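Local coordinates for hypothetical protein DUF871 (Enterococcus faecalis, PDB 2P0O), which is of unproven function but probably hydrolyses 6-phospho-N-acetylmuramic acid glycosides through a TIM-barrel domain joined to a probably cyclophilin-like domain, at residues K163-K168 with D213-A218; E142-Y147 with Q173-V178; I155-F160 with L195-G200; N202-A207 with Q343-L348. All blocks are in the same frame, centred on the assembly; numbering follows the deposited sequence.

Interaction 1: residues K163-K168 with D213-A218; sequences KNRWLK and DPYVDA. With NA (sodium ion), chain C.
One face of the Tyr215 ring is taken by the aliphatic part of Arg165, while CG of Lys168 lies at the ring edge, near its plane. The contact belongs to the outer layer of a TIM barrel, where helix 157-169 packs against the turn leading from helix 203-212 into strand 218-221. Arg165 CG stands 3.4 Å from the Tyr215 ring centroid, 17° off the normal, a CH-pi contact; the guanidinium itself is turned 86° from the ring. Between helix and turn, Asn164 CB packs on Tyr215 CB, and Asn164 OD1 bonds to His145. At the start of the type I turn Asp213-Val216, Asp213 also makes an Asx turn, its OD2 accepting from Tyr215 N at 2.8 Å; one water links the same oxygen to Asn164 ND2. Asp213 O and Val216 O, with Met211 O, bind the sodium ion, which lies 2.3 Å from Asp213 O. Bends at chi2 and chi3 fold the Lys168 chain round to Asp217, whose OD2 also accepts from Val174 N. Both carboxylate oxygens take part in the resulting salt bridge, each offering its syn lone pair to Lys168 NZ, which is 3.0 Å from Asp217 OD1 and from Asp217 OD2.

Interaction 2: residues E142-Y147 with Q173-V178; sequences EAWHNY and QVFTFV
Trp144 and Phe175 both set CG anti to their own carbonyl carbon (chi1 -72° for Trp144), which lays the two rings over one another on the same face of the sheet. They occupy neighbouring parallel strands, 141-144 and 173-178, of the TIM barrel, joined through helix 157-169 as a beta-alpha-beta unit. The rings form an offset stack with centroids 4.5 Å apart and planes at 28°, and Phe175 CB sits over the five-membered ring of Trp144. Glu142, extended beyond CG, brings its carboxylate over a face of Phe175, with OE1 at 3.4 Å from Phe175 CZ; the same oxygen accepts from Trp144 NE1 at 3.3 Å through its anti lone pair. Farther along, Tyr147 directs its edge at the face of Phe177, while Phe177 meets Trp144 obliquely, completing a four-ring aromatic cluster. Phe35 and Tyr220 add further rings around Trp144. Behind this layer, on the face that carries Ala143 and Val174, helix 157-169 packs against Val174. Three backbone bonds fix the register: Ala143 N to Gln173 O, Phe175 N to Ala143 O, and His145 N to Phe175 O. The last carries the pairing past the end of strand 141-144, with His145 N 2.9 Å from Phe175 O and the hydrogen almost exactly in line, at 178°.

Interaction 3: residues I155-F160 with L195-G200; sequences IGTTFF and LEKHRG
Apolar packing centres on Leu195, whose two methyl groups divide the work: CD1 makes a CH-pi contact over the centre of the Phe160 ring, 4.0 Å from its centroid and 13° off the normal, while CD2 touches Phe160 CB and, at 3.9 Å, Ile155 CG1. Phe160 presents this face with CG anti to its backbone N (chi1 177°), and its ring also meets that of His145. Among backbone bonds, Glu196 N donates to Ile155 O at 3.1 Å, in the carbonyl plane, making a single bridge between the two loops. A water donates to the same Ile155 O and accepts from Lys197 N. The side-chain bond across the contact runs from Lys197 NZ to Thr157 OG1, 3.1 Å, at the end of an extended lysine chain. In the charged pair, Arg199 grips Glu196 side-on, with NE 2.8 Å from Glu196 OE2, and the same carboxylate accepts from Gly154 N and Glu152 N. Gly156 is the N-cap, just ahead of helix 157-169. These are neighbouring beta-alpha loops of a TIM barrel, joined just where one of them passes into its helix.

Interaction 4: residues N202-A207 with Q343-L348; sequences NPFAAA and QTILPL
Thr344 OG1 is held by two waters that reach back to Asn202: one, 2.8 Å from Thr344 OG1, donates to Asn202 O, and the other, 3.1 Å from Thr344 OG1, accepts from Asn202 N. Both backbone polar groups of Asn202 are thereby tied across the junction between the TIM barrel and the C-terminal, probably cyclophilin-like region, for Asn202 is the N-cap of barrel helix 203-212 and Thr344 lies in the loop between strands 332-337 and 354-359. No direct hydrogen bond crosses between the segments. The cap is made by Asn202 OD1, which accepts weakly from Phe204 N and from Ala205 N, the longer bond being 3.5 Å to Ala205 N. With CG anti to the backbone N (chi1 -177°), the amide turns back over the helix start, and its ND2 bonds to Gln233 of helix 228-240. Beside this polar link lies an apolar one. Ala205 points its methyl into the other segment, where CB meets Ile345 CG1 at 3.8 Å and also touches Thr344 OG1. Ile345 CD1 reaches the edge of the Phe204 ring, 4.1 Å from Phe204 CD2; Phe243 of strand 242-247 touches both side chains. Four residues after Thr344, Leu348 closes the packing, its methyl CD1 resting 3.4 Å from Ala205 O.

How the interactions relate
Interactions 1 and 3 both use helix 157-169, which connects the two strands paired in interaction 2; along the chain the segments of these three alternate. Interaction 1 joins interaction 2 through Asn164 OD1 and His145 NE2, 2.7 Å apart, and through Asp217 N and Val174 O, 2.8 Å apart. Phe160 of interaction 3 packs on Thr176 and His145 of interaction 2 and on Val216 of interaction 1. Ala206 of interaction 4 packs on Val178 and His198, while residues 343-348 bring in the C-terminal region. The sodium ion is bound in interaction 1; the side chain of Val174 lies about 8 Å from it. Centres of interactions 1 and 4 are 19 Å apart.

Interaction 1: residues K163-K168 with D213-A218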
loop_
_atom_site.group_PDB
_atom_site.type_symbol
_atom_site.label_atom_id
_atom_site.label_comp_id
_atom_site.label_asym_id
_atom_site.label_seq_id
_atom_site.Cartn_x
_atom_site.Cartn_y
_atom_site.Cartn_z
ATOM N N LYS A 163 12.385 6.814 13.195
ATOM C CA LYS A 163 11.574 8.020 13.176
ATOM C C LYS A 163 10.158 7.728 13.657
ATOM O O LYS A 163 9.630 8.431 14.511
ATOM C CB LYS A 163 11.571 8.615 11.759
ATOM C CG LYS A 163 10.875 9.965 11.582
ATOM C CD LYS A 163 11.482 11.077 12.429
ATOM C CE LYS A 163 12.729 11.660 11.819
ATOM N NZ LYS A 163 13.290 12.638 12.783
ATOM N N ASN A 164 9.558 6.673 13.121
ATOM C CA ASN A 164 8.182 6.340 13.421
ATOM C C ASN A 164 7.950 6.014 14.904
ATOM O O ASN A 164 6.942 6.435 15.487
ATOM C CB ASN A 164 7.681 5.208 12.507
ATOM C CG ASN A 164 7.663 5.605 11.033
ATOM O OD1 ASN A 164 7.722 6.794 10.680
ATOM N ND2 ASN A 164 7.596 4.605 10.164
ATOM N N ARG A 165 8.879 5.271 15.501
ATOM C CA ARG A 165 8.787 4.924 16.920
ATOM C C ARG A 165 8.758 6.174 17.777
ATOM O O ARG A 165 7.925 6.309 18.662
ATOM C CB ARG A 165 9.955 4.035 17.326
ATOM C CG ARG A 165 9.539 2.624 17.705
ATOM C CD ARG A 165 10.704 1.720 18.220
ATOM N NE ARG A 165 11.754 2.448 18.936
ATOM C CZ ARG A 165 11.779 2.655 20.254
ATOM N NH1 ARG A 165 10.802 2.201 21.035
ATOM N NH2 ARG A 165 12.791 3.328 20.789
ATOM N N TRP A 166 9.682 7.084 17.481
ATOM C CA TRP A 166 9.754 8.408 18.090
ATOM C C TRP A 166 8.440 9.153 17.900
ATOM O O TRP A 166 7.824 9.582 18.880
ATOM C CB TRP A 166 10.912 9.185 17.463
ATOM C CG TRP A 166 11.099 10.594 17.952
ATOM C CD1 TRP A 166 11.550 10.986 19.194
ATOM C CD2 TRP A 166 10.901 11.803 17.200
ATOM N NE1 TRP A 166 11.627 12.364 19.258
ATOM C CE2 TRP A 166 11.237 12.888 18.051
ATOM C CE3 TRP A 166 10.470 12.078 15.896
ATOM C CZ2 TRP A 166 11.145 14.222 17.635
ATOM C CZ3 TRP A 166 10.387 13.397 15.483
ATOM C CH2 TRP A 166 10.715 14.452 16.348
ATOM N N LEU A 167 8.005 9.283 16.646
ATOM C CA LEU A 167 6.737 9.952 16.335
ATOM C C LEU A 167 5.592 9.390 17.163
ATOM O O LEU A 167 4.854 10.146 17.786
ATOM C CB LEU A 167 6.412 9.919 14.826
ATOM C CG LEU A 167 7.352 10.691 13.892
ATOM C CD1 LEU A 167 7.203 10.279 12.422
ATOM C CD2 LEU A 167 7.229 12.202 14.036
ATOM N N LYS A 168 5.457 8.067 17.193
ATOM C CA LYS A 168 4.362 7.434 17.926
ATOM C C LYS A 168 4.504 7.632 19.439
ATOM O O LYS A 168 3.504 7.747 20.159
ATOM C CB LYS A 168 4.265 5.936 17.603
ATOM C CG LYS A 168 4.002 5.588 16.119
ATOM C CD LYS A 168 2.576 5.866 15.686
ATOM C CE LYS A 168 1.616 4.822 16.231
ATOM N NZ LYS A 168 0.228 5.345 16.292
ATOM N N ASP A 213 3.217 -2.993 9.949
ATOM C CA ASP A 213 4.214 -2.444 10.877
ATOM C C ASP A 213 3.491 -1.753 12.040
ATOM O O ASP A 213 2.589 -0.944 11.807
ATOM C CB ASP A 213 5.152 -1.487 10.165
ATOM C CG ASP A 213 6.259 -1.003 11.060
ATOM O OD1 ASP A 213 7.366 -1.597 11.003
ATOM O OD2 ASP A 213 6.028 -0.063 11.850
ATOM N N PRO A 214 3.855 -2.085 13.295
ATOM C CA PRO A 214 3.118 -1.537 14.437
ATOM C C PRO A 214 3.250 -0.015 14.591
ATOM O O PRO A 214 2.496 0.595 15.355
ATOM C CB PRO A 214 3.724 -2.267 15.640
ATOM C CG PRO A 214 5.057 -2.734 15.175
ATOM C CD PRO A 214 4.934 -3.004 13.712
ATOM N N TYR A 215 4.175 0.592 13.856
ATOM C CA TYR A 215 4.382 2.038 13.950
ATOM C C TYR A 215 3.907 2.864 12.752
ATOM O O TYR A 215 4.199 4.056 12.676
ATOM C CB TYR A 215 5.856 2.336 14.236
ATOM C CG TYR A 215 6.304 1.688 15.515
ATOM C CD1 TYR A 215 5.913 2.211 16.752
ATOM C CD2 TYR A 215 7.084 0.534 15.494
ATOM C CE1 TYR A 215 6.307 1.600 17.950
ATOM C CE2 TYR A 215 7.488 -0.084 16.685
ATOM C CZ TYR A 215 7.095 0.455 17.902
ATOM O OH TYR A 215 7.502 -0.150 19.070
ATOM N N VAL A 216 3.200 2.229 11.821
ATOM C CA VAL A 216 2.615 2.929 10.676
ATOM C C VAL A 216 1.100 2.881 10.850
ATOM O O VAL A 216 0.527 1.811 11.138
ATOM C CB VAL A 216 3.006 2.265 9.336
ATOM C CG1 VAL A 216 2.319 2.972 8.141
ATOM C CG2 VAL A 216 4.540 2.239 9.180
ATOM N N ASP A 217 0.436 4.005 10.660
ATOM C CA ASP A 217 -1.009 4.007 10.842
ATOM C C ASP A 217 -1.745 3.991 9.513
ATOM O O ASP A 217 -2.872 3.482 9.431
ATOM C CB ASP A 217 -1.441 5.181 11.720
ATOM C CG ASP A 217 -0.791 5.131 13.088
ATOM O OD1 ASP A 217 -1.142 4.232 13.883
ATOM O OD2 ASP A 217 0.085 5.972 13.371
ATOM N N ALA A 218 -1.096 4.492 8.463
ATOM C CA ALA A 218 -1.755 4.620 7.164
ATOM C C ALA A 218 -0.799 4.520 5.998
ATOM O O ALA A 218 0.367 4.930 6.100
ATOM C CB ALA A 218 -2.548 5.914 7.099
HETATM NA NA NA C . 0.388 -0.666 11.324
HETATM O O HOH W 1 8.051 1.779 11.360
#

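Interaction 2: residues E142-Y147 with Q173-V178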
loop_
_atom_site.group_PDB
_atom_site.type_symbol
_atom_site.label_atom_id
_atom_site.label_comp_id
_atom_site.label_asym_id
_atom_site.label_seq_id
_atom_site.Cartn_x
_atom_site.Cartn_y
_atom_site.Cartn_z
ATOM N N GLU A 142 -1.244 14.435 12.119
ATOM C CA GLU A 142 -0.803 13.340 11.256
ATOM C C GLU A 142 0.583 13.659 10.742
ATOM O O GLU A 142 0.771 14.660 10.043
ATOM C CB GLU A 142 -1.773 13.147 10.087
ATOM C CG GLU A 142 -3.196 12.904 10.566
ATOM C CD GLU A 142 -4.225 12.669 9.471
ATOM O OE1 GLU A 142 -3.923 12.811 8.259
ATOM O OE2 GLU A 142 -5.363 12.307 9.839
ATOM N N ALA A 143 1.566 12.842 11.106
ATOM C CA ALA A 143 2.912 13.077 10.616
ATOM C C ALA A 143 3.033 12.307 9.316
ATOM O O ALA A 143 2.972 11.072 9.330
ATOM C CB ALA A 143 3.945 12.618 11.640
ATOM N N TRP A 144 3.137 13.039 8.205
ATOM C CA TRP A 144 3.254 12.444 6.857
ATOM C C TRP A 144 4.686 12.420 6.369
ATOM O O TRP A 144 5.389 13.452 6.359
ATOM C CB TRP A 144 2.446 13.219 5.814
ATOM C CG TRP A 144 0.998 13.064 5.915
ATOM C CD1 TRP A 144 0.190 13.567 6.899
ATOM C CD2 TRP A 144 0.139 12.376 5.000
ATOM N NE1 TRP A 144 -1.110 13.224 6.660
ATOM C CE2 TRP A 144 -1.180 12.488 5.507
ATOM C CE3 TRP A 144 0.356 11.641 3.825
ATOM C CZ2 TRP A 144 -2.290 11.931 4.858
ATOM C CZ3 TRP A 144 -0.748 11.068 3.175
ATOM C CH2 TRP A 144 -2.050 11.216 3.697
ATOM N N HIS A 145 5.127 11.243 5.952
ATOM C CA HIS A 145 6.398 11.138 5.259
ATOM C C HIS A 145 6.255 11.706 3.871
ATOM O O HIS A 145 5.153 11.887 3.364
ATOM C CB HIS A 145 6.808 9.685 5.164
ATOM C CG HIS A 145 7.332 9.145 6.449
ATOM N ND1 HIS A 145 8.636 9.341 6.855
ATOM C CD2 HIS A 145 6.736 8.410 7.414
ATOM C CE1 HIS A 145 8.814 8.760 8.028
ATOM N NE2 HIS A 145 7.676 8.187 8.387
ATOM N N ASN A 146 7.382 12.009 3.274
ATOM C CA ASN A 146 7.429 12.466 1.926
ATOM C C ASN A 146 7.492 11.308 0.967
ATOM O O ASN A 146 7.633 10.152 1.397
ATOM C CB ASN A 146 8.675 13.313 1.764
ATOM C CG ASN A 146 8.614 14.592 2.581
ATOM O OD1 ASN A 146 7.549 15.166 2.775
ATOM N ND2 ASN A 146 9.783 15.076 3.011
ATOM N N TYR A 147 7.388 11.611 -0.331
ATOM C CA TYR A 147 7.737 10.636 -1.382
ATOM C C TYR A 147 8.888 11.128 -2.234
ATOM O O TYR A 147 9.289 12.290 -2.145
ATOM C CB TYR A 147 6.537 10.241 -2.250
ATOM C CG TYR A 147 5.766 11.405 -2.820
ATOM C CD1 TYR A 147 6.312 12.190 -3.827
ATOM C CD2 TYR A 147 4.489 11.706 -2.363
ATOM C CE1 TYR A 147 5.616 13.279 -4.371
ATOM C CE2 TYR A 147 3.780 12.792 -2.892
ATOM C CZ TYR A 147 4.349 13.557 -3.906
ATOM O OH TYR A 147 3.673 14.612 -4.456
ATOM N N GLN A 173 0.151 10.310 14.715
ATOM C CA GLN A 173 -0.164 9.302 13.724
ATOM C C GLN A 173 0.925 9.341 12.632
ATOM O O GLN A 173 1.443 10.406 12.301
ATOM C CB GLN A 173 -1.515 9.571 13.085
ATOM C CG GLN A 173 -2.754 9.126 13.902
ATOM C CD GLN A 173 -4.041 9.724 13.340
ATOM O OE1 GLN A 173 -4.347 10.898 13.579
ATOM N NE2 GLN A 173 -4.792 8.927 12.577
ATOM N N VAL A 174 1.252 8.175 12.080
ATOM C CA VAL A 174 2.295 8.037 11.060
ATOM C C VAL A 174 1.656 7.606 9.750
ATOM O O VAL A 174 0.989 6.570 9.696
ATOM C CB VAL A 174 3.357 6.991 11.474
ATOM C CG1 VAL A 174 4.347 6.719 10.292
ATOM C CG2 VAL A 174 4.079 7.462 12.704
ATOM N N PHE A 175 1.866 8.424 8.717
ATOM C CA PHE A 175 1.356 8.200 7.371
ATOM C C PHE A 175 2.563 8.100 6.415
ATOM O O PHE A 175 3.541 8.872 6.509
ATOM C CB PHE A 175 0.491 9.396 6.924
ATOM C CG PHE A 175 -0.916 9.407 7.481
ATOM C CD1 PHE A 175 -1.149 9.550 8.833
ATOM C CD2 PHE A 175 -2.015 9.329 6.622
ATOM C CE1 PHE A 175 -2.459 9.569 9.329
ATOM C CE2 PHE A 175 -3.326 9.369 7.106
ATOM C CZ PHE A 175 -3.552 9.467 8.463
ATOM N N THR A 176 2.459 7.189 5.460
ATOM C CA THR A 176 3.542 6.901 4.550
ATOM C C THR A 176 2.976 6.614 3.153
ATOM O O THR A 176 1.788 6.280 3.002
ATOM C CB THR A 176 4.345 5.679 5.061
ATOM O OG1 THR A 176 5.477 5.476 4.214
ATOM C CG2 THR A 176 3.495 4.415 5.035
ATOM N N PHE A 177 3.824 6.725 2.139
ATOM C CA PHE A 177 3.426 6.424 0.783
ATOM C C PHE A 177 4.015 5.110 0.268
ATOM O O PHE A 177 5.069 4.656 0.729
ATOM C CB PHE A 177 3.855 7.547 -0.186
ATOM C CG PHE A 177 3.152 8.856 0.047
ATOM C CD1 PHE A 177 1.889 9.098 -0.506
ATOM C CD2 PHE A 177 3.747 9.842 0.822
ATOM C CE1 PHE A 177 1.231 10.311 -0.312
ATOM C CE2 PHE A 177 3.121 11.087 1.010
ATOM C CZ PHE A 177 1.837 11.310 0.465
ATOM N N VAL A 178 3.340 4.522 -0.722
ATOM C CA VAL A 178 3.972 3.524 -1.560
ATOM C C VAL A 178 3.792 4.047 -2.985
ATOM O O VAL A 178 2.872 4.831 -3.248
ATOM C CB VAL A 178 3.349 2.100 -1.392
ATOM C CG1 VAL A 178 3.643 1.534 0.005
ATOM C CG2 VAL A 178 1.828 2.091 -1.677
#

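Interaction 3: residues I155-F160 with L195-G200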
loop_
_atom_site.group_PDB
_atom_site.type_symbol
_atom_site.label_atom_id
_atom_site.label_comp_id
_atom_site.label_asym_id
_atom_site.label_seq_id
_atom_site.Cartn_x
_atom_site.Cartn_y
_atom_site.Cartn_z
ATOM N N ILE A 155 14.015 6.913 1.645
ATOM C CA ILE A 155 14.572 6.697 2.955
ATOM C C ILE A 155 14.768 5.212 3.193
ATOM O O ILE A 155 14.206 4.381 2.475
ATOM C CB ILE A 155 13.672 7.318 4.049
ATOM C CG1 ILE A 155 12.392 6.513 4.233
ATOM C CG2 ILE A 155 13.317 8.781 3.682
ATOM C CD1 ILE A 155 11.399 7.187 5.262
ATOM N N GLY A 156 15.603 4.899 4.184
ATOM C CA GLY A 156 15.923 3.523 4.556
ATOM C C GLY A 156 15.052 3.031 5.685
ATOM O O GLY A 156 14.454 3.830 6.422
ATOM N N THR A 157 14.973 1.706 5.827
ATOM C CA THR A 157 14.041 1.088 6.794
ATOM C C THR A 157 14.347 1.486 8.243
ATOM O O THR A 157 13.433 1.757 9.040
ATOM C CB THR A 157 14.036 -0.447 6.619
ATOM O OG1 THR A 157 13.438 -0.757 5.355
ATOM C CG2 THR A 157 13.238 -1.147 7.750
ATOM N N THR A 158 15.641 1.538 8.553
ATOM C CA THR A 158 16.156 1.830 9.892
ATOM C C THR A 158 15.760 3.230 10.364
ATOM O O THR A 158 15.206 3.394 11.466
ATOM C CB THR A 158 17.717 1.653 9.911
ATOM O OG1 THR A 158 18.040 0.275 9.692
ATOM C CG2 THR A 158 18.368 2.112 11.226
ATOM N N PHE A 159 16.094 4.232 9.551
ATOM C CA PHE A 159 15.741 5.620 9.809
ATOM C C PHE A 159 14.228 5.763 9.921
ATOM O O PHE A 159 13.728 6.438 10.809
ATOM C CB PHE A 159 16.270 6.510 8.675
ATOM C CG PHE A 159 15.673 7.909 8.642
ATOM C CD1 PHE A 159 14.464 8.158 7.991
ATOM C CD2 PHE A 159 16.336 8.975 9.250
ATOM C CE1 PHE A 159 13.908 9.467 7.940
ATOM C CE2 PHE A 159 15.805 10.274 9.211
ATOM C CZ PHE A 159 14.586 10.524 8.556
ATOM N N PHE A 160 13.514 5.138 8.996
ATOM C CA PHE A 160 12.059 5.125 8.975
ATOM C C PHE A 160 11.513 4.540 10.277
ATOM O O PHE A 160 10.664 5.168 10.918
ATOM C CB PHE A 160 11.630 4.317 7.751
ATOM C CG PHE A 160 10.124 4.126 7.573
ATOM C CD1 PHE A 160 9.335 5.135 7.029
ATOM C CD2 PHE A 160 9.538 2.891 7.844
ATOM C CE1 PHE A 160 7.980 4.949 6.773
ATOM C CE2 PHE A 160 8.166 2.682 7.604
ATOM C CZ PHE A 160 7.386 3.711 7.067
ATOM N N LEU A 195 9.898 4.637 0.839
ATOM C CA LEU A 195 11.059 3.819 1.140
ATOM C C LEU A 195 11.679 3.406 -0.165
ATOM O O LEU A 195 10.977 2.941 -1.067
ATOM C CB LEU A 195 10.678 2.570 1.933
ATOM C CG LEU A 195 10.304 2.825 3.418
ATOM C CD1 LEU A 195 9.215 1.886 3.856
ATOM C CD2 LEU A 195 11.473 2.685 4.350
ATOM N N GLU A 196 12.983 3.589 -0.277
ATOM C CA GLU A 196 13.665 3.249 -1.537
ATOM C C GLU A 196 13.522 1.763 -1.890
ATOM O O GLU A 196 13.542 1.427 -3.057
ATOM C CB GLU A 196 15.141 3.625 -1.493
ATOM C CG GLU A 196 15.843 3.695 -2.908
ATOM C CD GLU A 196 15.086 4.565 -3.916
ATOM O OE1 GLU A 196 14.381 5.542 -3.514
ATOM O OE2 GLU A 196 15.166 4.256 -5.119
ATOM N N LYS A 197 13.451 0.874 -0.889
ATOM C CA LYS A 197 13.303 -0.555 -1.191
ATOM C C LYS A 197 11.989 -0.862 -1.932
ATOM O O LYS A 197 11.816 -1.943 -2.475
ATOM C CB LYS A 197 13.411 -1.396 0.092
ATOM C CG LYS A 197 12.217 -1.166 1.036
ATOM C CD LYS A 197 12.256 -2.164 2.232
ATOM C CE LYS A 197 11.135 -1.795 3.207
ATOM N NZ LYS A 197 11.129 -2.645 4.406
ATOM N N HIS A 198 11.056 0.082 -1.961
ATOM C CA HIS A 198 9.824 -0.131 -2.687
ATOM C C HIS A 198 9.868 0.311 -4.138
ATOM O O HIS A 198 8.891 0.154 -4.855
ATOM C CB HIS A 198 8.667 0.523 -1.958
ATOM C CG HIS A 198 8.307 -0.187 -0.685
ATOM N ND1 HIS A 198 7.635 0.425 0.346
ATOM C CD2 HIS A 198 8.538 -1.460 -0.283
ATOM C CE1 HIS A 198 7.457 -0.442 1.331
ATOM N NE2 HIS A 198 8.009 -1.588 0.977
ATOM N N ARG A 199 11.013 0.851 -4.558
ATOM C CA ARG A 199 11.168 1.394 -5.895
ATOM C C ARG A 199 10.948 0.286 -6.915
ATOM O O ARG A 199 11.652 -0.725 -6.908
ATOM C CB ARG A 199 12.571 2.025 -6.060
ATOM C CG ARG A 199 12.915 2.516 -7.500
ATOM C CD ARG A 199 12.484 3.949 -7.743
ATOM N NE ARG A 199 12.870 4.866 -6.668
ATOM C CZ ARG A 199 12.283 6.038 -6.429
ATOM N NH1 ARG A 199 11.277 6.467 -7.194
ATOM N NH2 ARG A 199 12.745 6.797 -5.442
ATOM N N GLY A 200 9.969 0.504 -7.790
ATOM C CA GLY A 200 9.637 -0.450 -8.836
ATOM C C GLY A 200 9.069 -1.757 -8.308
ATOM O O GLY A 200 9.071 -2.750 -9.040
HETATM O O HOH W 2 14.181 1.510 1.851
#

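Interaction 4: residues N202-A207 with Q343-L348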
loop_
_atom_site.group_PDB
_atom_site.type_symbol
_atom_site.label_atom_id
_atom_site.label_comp_id
_atom_site.label_asym_id
_atom_site.label_seq_id
_atom_site.Cartn_x
_atom_site.Cartn_y
_atom_site.Cartn_z
ATOM N N ASN A 202 5.951 -4.254 -6.311
ATOM C CA ASN A 202 4.500 -4.468 -6.268
ATOM C C ASN A 202 3.927 -3.583 -5.168
ATOM O O ASN A 202 4.261 -3.767 -4.009
ATOM C CB ASN A 202 4.194 -5.953 -5.961
ATOM C CG ASN A 202 2.702 -6.266 -5.981
ATOM O OD1 ASN A 202 1.858 -5.401 -5.711
ATOM N ND2 ASN A 202 2.371 -7.493 -6.325
ATOM N N PRO A 203 3.120 -2.583 -5.544
ATOM C CA PRO A 203 2.504 -1.691 -4.555
ATOM C C PRO A 203 1.634 -2.404 -3.523
ATOM O O PRO A 203 1.587 -1.981 -2.354
ATOM C CB PRO A 203 1.651 -0.732 -5.412
ATOM C CG PRO A 203 2.230 -0.826 -6.796
ATOM C CD PRO A 203 2.791 -2.203 -6.935
ATOM N N PHE A 204 0.937 -3.461 -3.930
ATOM C CA PHE A 204 0.107 -4.219 -2.987
ATOM C C PHE A 204 0.957 -4.822 -1.882
ATOM O O PHE A 204 0.614 -4.706 -0.713
ATOM C CB PHE A 204 -0.734 -5.301 -3.708
ATOM C CG PHE A 204 -1.338 -6.341 -2.779
ATOM C CD1 PHE A 204 -2.464 -6.043 -2.016
ATOM C CD2 PHE A 204 -0.790 -7.620 -2.694
ATOM C CE1 PHE A 204 -3.031 -6.985 -1.159
ATOM C CE2 PHE A 204 -1.341 -8.574 -1.841
ATOM C CZ PHE A 204 -2.465 -8.257 -1.056
ATOM N N ALA A 205 2.056 -5.485 -2.261
ATOM C CA ALA A 205 2.931 -6.086 -1.266
ATOM C C ALA A 205 3.552 -5.002 -0.371
ATOM O O ALA A 205 3.742 -5.216 0.811
ATOM C CB ALA A 205 4.046 -6.908 -1.943
ATOM N N ALA A 206 3.881 -3.856 -0.964
ATOM C CA ALA A 206 4.499 -2.764 -0.235
ATOM C C ALA A 206 3.531 -2.208 0.817
ATOM O O ALA A 206 3.900 -2.068 1.986
ATOM C CB ALA A 206 4.945 -1.665 -1.222
ATOM N N ALA A 207 2.283 -1.977 0.403
ATOM C CA ALA A 207 1.241 -1.413 1.268
ATOM C C ALA A 207 0.874 -2.336 2.415
ATOM O O ALA A 207 0.891 -1.946 3.581
ATOM C CB ALA A 207 -0.022 -1.027 0.441
ATOM N N GLN A 343 6.669 -12.074 -6.000
ATOM C CA GLN A 343 7.501 -12.667 -4.959
ATOM C C GLN A 343 7.675 -11.833 -3.689
ATOM O O GLN A 343 8.011 -12.377 -2.660
ATOM C CB GLN A 343 8.859 -13.071 -5.553
ATOM C CG GLN A 343 8.728 -14.363 -6.385
ATOM C CD GLN A 343 10.037 -14.796 -6.998
ATOM O OE1 GLN A 343 11.084 -14.547 -6.441
ATOM N NE2 GLN A 343 9.978 -15.443 -8.149
ATOM N N THR A 344 7.478 -10.518 -3.737
ATOM C CA THR A 344 7.512 -9.744 -2.492
ATOM C C THR A 344 6.257 -9.952 -1.611
ATOM O O THR A 344 6.185 -9.455 -0.507
ATOM C CB THR A 344 7.694 -8.255 -2.725
ATOM O OG1 THR A 344 6.682 -7.793 -3.634
ATOM C CG2 THR A 344 9.115 -7.945 -3.276
ATOM N N ILE A 345 5.262 -10.663 -2.117
ATOM C CA ILE A 345 4.094 -11.021 -1.308
ATOM C C ILE A 345 4.439 -12.186 -0.371
ATOM O O ILE A 345 3.904 -12.286 0.755
ATOM C CB ILE A 345 2.895 -11.410 -2.211
ATOM C CG1 ILE A 345 2.503 -10.215 -3.079
ATOM C CG2 ILE A 345 1.710 -11.937 -1.370
ATOM C CD1 ILE A 345 1.592 -10.588 -4.296
ATOM N N LEU A 346 5.361 -13.042 -0.813
ATOM C CA LEU A 346 5.714 -14.253 -0.031
ATOM C C LEU A 346 6.069 -14.045 1.435
ATOM O O LEU A 346 5.591 -14.811 2.231
ATOM C CB LEU A 346 6.801 -15.134 -0.700
ATOM C CG LEU A 346 6.462 -15.680 -2.100
ATOM C CD1 LEU A 346 7.708 -16.239 -2.791
ATOM C CD2 LEU A 346 5.320 -16.727 -2.014
ATOM N N PRO A 347 6.957 -13.078 1.782
ATOM C CA PRO A 347 7.206 -12.836 3.224
ATOM C C PRO A 347 6.001 -12.268 3.991
ATOM O O PRO A 347 6.053 -12.181 5.215
ATOM C CB PRO A 347 8.333 -11.798 3.242
ATOM C CG PRO A 347 8.797 -11.625 1.820
ATOM C CD PRO A 347 7.766 -12.193 0.915
ATOM N N LEU A 348 4.940 -11.862 3.287
ATOM C CA LEU A 348 3.741 -11.346 3.937
ATOM C C LEU A 348 2.844 -12.474 4.430
ATOM O O LEU A 348 1.935 -12.270 5.279
ATOM C CB LEU A 348 2.942 -10.455 2.984
ATOM C CG LEU A 348 3.667 -9.179 2.551
ATOM C CD1 LEU A 348 2.668 -8.318 1.806
ATOM C CD2 LEU A 348 4.250 -8.452 3.790
HETATM O O HOH W 3 7.397 -6.590 -6.411
HETATM O O HOH W 4 6.613 -5.018 -3.119
#